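Long-range contact in GCN5-related N-acetyltransferase (Anabaena variabilis, PDB 2OZG), which binds coenzyme A and, as a member of the GCN5-related N-acetyltransferase family, probably transfers acetyl groups to amines, possibly those of aminoglycosides: residues Gln172-Leu177 against Arg232-Leu237. Sequence-based numbering, arbitrary orientation. Where two conformers were deposited one is given.
Sequences QQQAQL and RDWVTL
The side-chain carbonyl OE1 of Q174 accepts a hydrogen bond from the backbone N of T236, which lies in the plane of that carbonyl and donates at 3.0 Å with an N-H...O angle of 159°. The bond joins the C-terminal part of helix 165-177 to the C-terminal end of strand 227-236, part of the second GNAT-type region of this acetyltransferase, away from the coenzyme A pocket. Helix and strand run nearly perpendicular, with the short axes 8.7 Å apart. Q174 bridges this distance because its CG stands anti to the backbone N (chi1 177°) and the chain stays extended beyond it, carrying the buried amide across to the strand backbone. There OE1 also rests 3.4 Å from CA of V235, whose methyls CG1 and CG2 both pack against one side of the glutamine side chain, the two side chains running antiparallel. The other half of the amide points to W234: NE2 sits over one face of the indole, 3.5 Å from CZ3, with amide and ring planes 65° apart. NE2 is hydrogen-bonded to the hydroxyl of Y181, so both ends of the amide are held and its rotation is fixed. The indole NE1 in turn bonds the carbonyl O of K262, on the neighbouring parallel strand 258-263, and the ring meets that of W261. Beyond the strand end, L237 packs against Q173 and Q174 of the helix, roughly perpendicular to the Q173 side chain. The amide of Q173 gives its NE2 to the carbonyl O of E169 one turn earlier, while its OE1 lies 3.6 Å from CD1 of L237; the second methyl, CD2, reaches back to within 3.9 Å of the backbone N of Q174.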
ATOM      1  N   GLN A 172     -24.562 -30.578  14.197  0.50 32.06           N
ATOM      2  CA  GLN A 172     -24.313 -31.375  15.400  0.50 34.61           C
ATOM      3  C   GLN A 172     -23.502 -32.645  15.117  0.50 34.42           C
ATOM      4  O   GLN A 172     -22.877 -33.165  16.034  0.50 36.64           O
ATOM      5  CB  GLN A 172     -25.616 -31.655  16.167  0.50 32.33           C
ATOM      6  CG  GLN A 172     -25.369 -32.003  17.666  0.50 35.61           C
ATOM      7  CD  GLN A 172     -26.547 -31.653  18.575  0.50 39.83           C
ATOM      8  OE1 GLN A 172     -27.719 -31.847  18.210  0.50 49.42           O
ATOM      9  NE2 GLN A 172     -26.238 -31.141  19.781  0.50 31.77           N
ATOM     10  N   GLN A 173     -23.506 -33.153  13.875  1.00 34.96           N
ATOM     11  CA  GLN A 173     -22.632 -34.288  13.523  1.00 35.76           C
ATOM     12  C   GLN A 173     -21.161 -33.914  13.405  1.00 33.01           C
ATOM     13  O   GLN A 173     -20.324 -34.621  13.870  1.00 35.90           O
ATOM     14  CB  GLN A 173     -23.071 -34.958  12.233  1.00 38.47           C
ATOM     15  CG  GLN A 173     -24.313 -35.709  12.381  1.00 36.31           C
ATOM     16  CD  GLN A 173     -24.849 -36.222  11.050  1.00 41.35           C
ATOM     17  OE1 GLN A 173     -24.360 -37.236  10.521  1.00 36.30           O
ATOM     18  NE2 GLN A 173     -25.915 -35.558  10.540  1.00 37.86           N
ATOM     19  N   GLN A 174     -20.852 -32.831  12.716  1.00 33.40           N
ATOM     20  CA  GLN A 174     -19.470 -32.310  12.661  1.00 33.36           C
ATOM     21  C   GLN A 174     -19.012 -31.808  14.062  1.00 28.54           C
ATOM     22  O   GLN A 174     -17.847 -31.917  14.445  1.00 31.13           O
ATOM     23  CB  GLN A 174     -19.415 -31.173  11.607  1.00 27.51           C
ATOM     24  CG  GLN A 174     -18.072 -30.517  11.506  1.00 36.61           C
ATOM     25  CD  GLN A 174     -17.789 -29.887  10.155  1.00 35.46           C
ATOM     26  OE1 GLN A 174     -17.997 -30.524   9.116  1.00 34.73           O
ATOM     27  NE2 GLN A 174     -17.243 -28.640  10.162  1.00 32.66           N
ATOM     28  N   ALA A 175     -19.950 -31.267  14.822  1.00 29.51           N
ATOM     29  CA  ALA A 175     -19.668 -30.691  16.159  1.00 30.16           C
ATOM     30  C   ALA A 175     -19.206 -31.799  17.066  1.00 30.61           C
ATOM     31  O   ALA A 175     -18.138 -31.739  17.690  1.00 29.62           O
ATOM     32  CB  ALA A 175     -20.970 -30.029  16.779  1.00 29.06           C
ATOM     33  N   GLN A 176     -19.981 -32.867  17.085  1.00 34.83           N
ATOM     34  CA  GLN A 176     -19.682 -33.979  17.981  1.00 32.85           C
ATOM     35  C   GLN A 176     -18.328 -34.569  17.649  1.00 33.41           C
ATOM     36  O   GLN A 176     -17.644 -35.049  18.540  1.00 32.87           O
ATOM     37  CB  GLN A 176     -20.800 -35.000  17.924  1.00 34.89           C
ATOM     38  CG  GLN A 176     -20.699 -36.132  18.971  1.00 40.73           C
ATOM     39  CD  GLN A 176     -19.757 -37.255  18.567  1.00 49.73           C
ATOM     40  OE1 GLN A 176     -19.682 -37.612  17.400  1.00 44.12           O
ATOM     41  NE2 GLN A 176     -19.070 -37.851  19.545  1.00 41.89           N
ATOM     42  N   LEU A 177     -17.926 -34.471  16.379  1.00 32.88           N
ATOM     43  CA  LEU A 177     -16.626 -35.010  15.882  1.00 33.60           C
ATOM     44  C   LEU A 177     -15.437 -34.087  15.979  1.00 31.39           C
ATOM     45  O   LEU A 177     -14.287 -34.520  15.791  1.00 32.03           O
ATOM     46  CB  LEU A 177     -16.764 -35.430  14.405  1.00 36.26           C
ATOM     47  CG  LEU A 177     -17.694 -36.596  14.134  1.00 42.37           C
ATOM     48  CD1 LEU A 177     -17.912 -36.772  12.658  1.00 42.64           C
ATOM     49  CD2 LEU A 177     -17.168 -37.872  14.750  1.00 40.39           C
ATOM     50  N   ARG A 232     -19.242 -18.302   6.033  1.00 34.06           N
ATOM     51  CA  ARG A 232     -19.372 -18.139   7.496  1.00 34.53           C
ATOM     52  C   ARG A 232     -19.598 -19.430   8.231  1.00 34.85           C
ATOM     53  O   ARG A 232     -19.314 -19.493   9.414  1.00 36.45           O
ATOM     54  CB  ARG A 232     -20.444 -17.140   7.873  1.00 36.42           C
ATOM     55  CG  ARG A 232     -21.752 -17.348   7.196  1.00 33.95           C
ATOM     56  CD  ARG A 232     -22.827 -16.300   7.583  1.00 36.24           C
ATOM     57  NE  ARG A 232     -22.486 -14.931   7.218  1.00 33.95           N
ATOM     58  CZ  ARG A 232     -23.235 -13.874   7.559  1.00 33.65           C
ATOM     59  NH1 ARG A 232     -24.347 -14.029   8.272  1.00 34.16           N
ATOM     60  NH2 ARG A 232     -22.888 -12.675   7.203  1.00 42.99           N
ATOM     61  N   ASP A 233     -20.078 -20.472   7.559  1.00 34.72           N
ATOM     62  CA  ASP A 233     -20.236 -21.757   8.221  1.00 36.60           C
ATOM     63  C   ASP A 233     -20.250 -22.798   7.115  1.00 36.28           C
ATOM     64  O   ASP A 233     -20.664 -22.520   6.009  1.00 33.68           O
ATOM     65  CB  ASP A 233     -21.551 -21.790   9.023  1.00 39.58           C
ATOM     66  CG  ASP A 233     -21.660 -22.974   9.953  1.00 39.89           C
ATOM     67  OD1 ASP A 233     -20.601 -23.564  10.317  1.00 33.17           O
ATOM     68  OD2 ASP A 233     -22.827 -23.271  10.368  1.00 35.20           O
ATOM     69  N   TRP A 234     -19.715 -23.971   7.405  1.00 33.13           N
ATOM     70  CA  TRP A 234     -19.721 -25.045   6.442  1.00 34.81           C
ATOM     71  C   TRP A 234     -19.666 -26.339   7.231  1.00 34.65           C
ATOM     72  O   TRP A 234     -19.162 -26.352   8.367  1.00 31.09           O
ATOM     73  CB  TRP A 234     -18.531 -24.947   5.461  1.00 34.62           C
ATOM     74  CG  TRP A 234     -17.153 -24.897   6.193  1.00 33.19           C
ATOM     75  CD1 TRP A 234     -16.509 -23.788   6.576  1.00 34.26           C
ATOM     76  CD2 TRP A 234     -16.334 -25.999   6.613  1.00 33.60           C
ATOM     77  NE1 TRP A 234     -15.356 -24.109   7.188  1.00 33.98           N
ATOM     78  CE2 TRP A 234     -15.241 -25.468   7.255  1.00 37.99           C
ATOM     79  CE3 TRP A 234     -16.468 -27.380   6.560  1.00 34.65           C
ATOM     80  CZ2 TRP A 234     -14.253 -26.255   7.808  1.00 32.97           C
ATOM     81  CZ3 TRP A 234     -15.528 -28.154   7.107  1.00 35.99           C
ATOM     82  CH2 TRP A 234     -14.419 -27.605   7.754  1.00 36.74           C
ATOM     83  N   VAL A 235     -20.157 -27.411   6.585  1.00 29.99           N
ATOM     84  CA  VAL A 235     -20.060 -28.750   7.081  1.00 32.88           C
ATOM     85  C   VAL A 235     -19.707 -29.709   5.923  1.00 35.46           C
ATOM     86  O   VAL A 235     -20.262 -29.609   4.828  1.00 35.70           O
ATOM     87  CB  VAL A 235     -21.351 -29.212   7.830  1.00 34.12           C
ATOM     88  CG1 VAL A 235     -21.420 -30.735   7.967  1.00 32.87           C
ATOM     89  CG2 VAL A 235     -21.449 -28.541   9.194  1.00 30.31           C
ATOM     90  N   THR A 236     -18.741 -30.608   6.173  1.00 37.50           N
ATOM     91  CA  THR A 236     -18.343 -31.664   5.205  1.00 29.86           C
ATOM     92  C   THR A 236     -18.160 -32.947   6.008  1.00 35.82           C
ATOM     93  O   THR A 236     -17.216 -33.068   6.832  1.00 35.92           O
ATOM     94  CB  THR A 236     -17.082 -31.306   4.374  1.00 32.98           C
ATOM     95  OG1 THR A 236     -15.992 -31.050   5.242  1.00 35.33           O
ATOM     96  CG2 THR A 236     -17.330 -30.038   3.575  1.00 35.23           C
ATOM     97  N   LEU A 237     -19.089 -33.889   5.832  1.00 34.29           N
ATOM     98  CA  LEU A 237     -19.044 -35.126   6.628  1.00 35.24           C
ATOM     99  C   LEU A 237     -18.279 -36.258   5.958  1.00 37.81           C
ATOM    100  O   LEU A 237     -17.898 -37.216   6.625  1.00 36.08           O
ATOM    101  CB  LEU A 237     -20.430 -35.615   7.010  1.00 32.63           C
ATOM    102  CG  LEU A 237     -21.290 -34.654   7.821  1.00 36.94           C
ATOM    103  CD1 LEU A 237     -22.655 -35.280   8.091  1.00 39.18           C
ATOM    104  CD2 LEU A 237     -20.598 -34.284   9.124  1.00 34.52           C
TER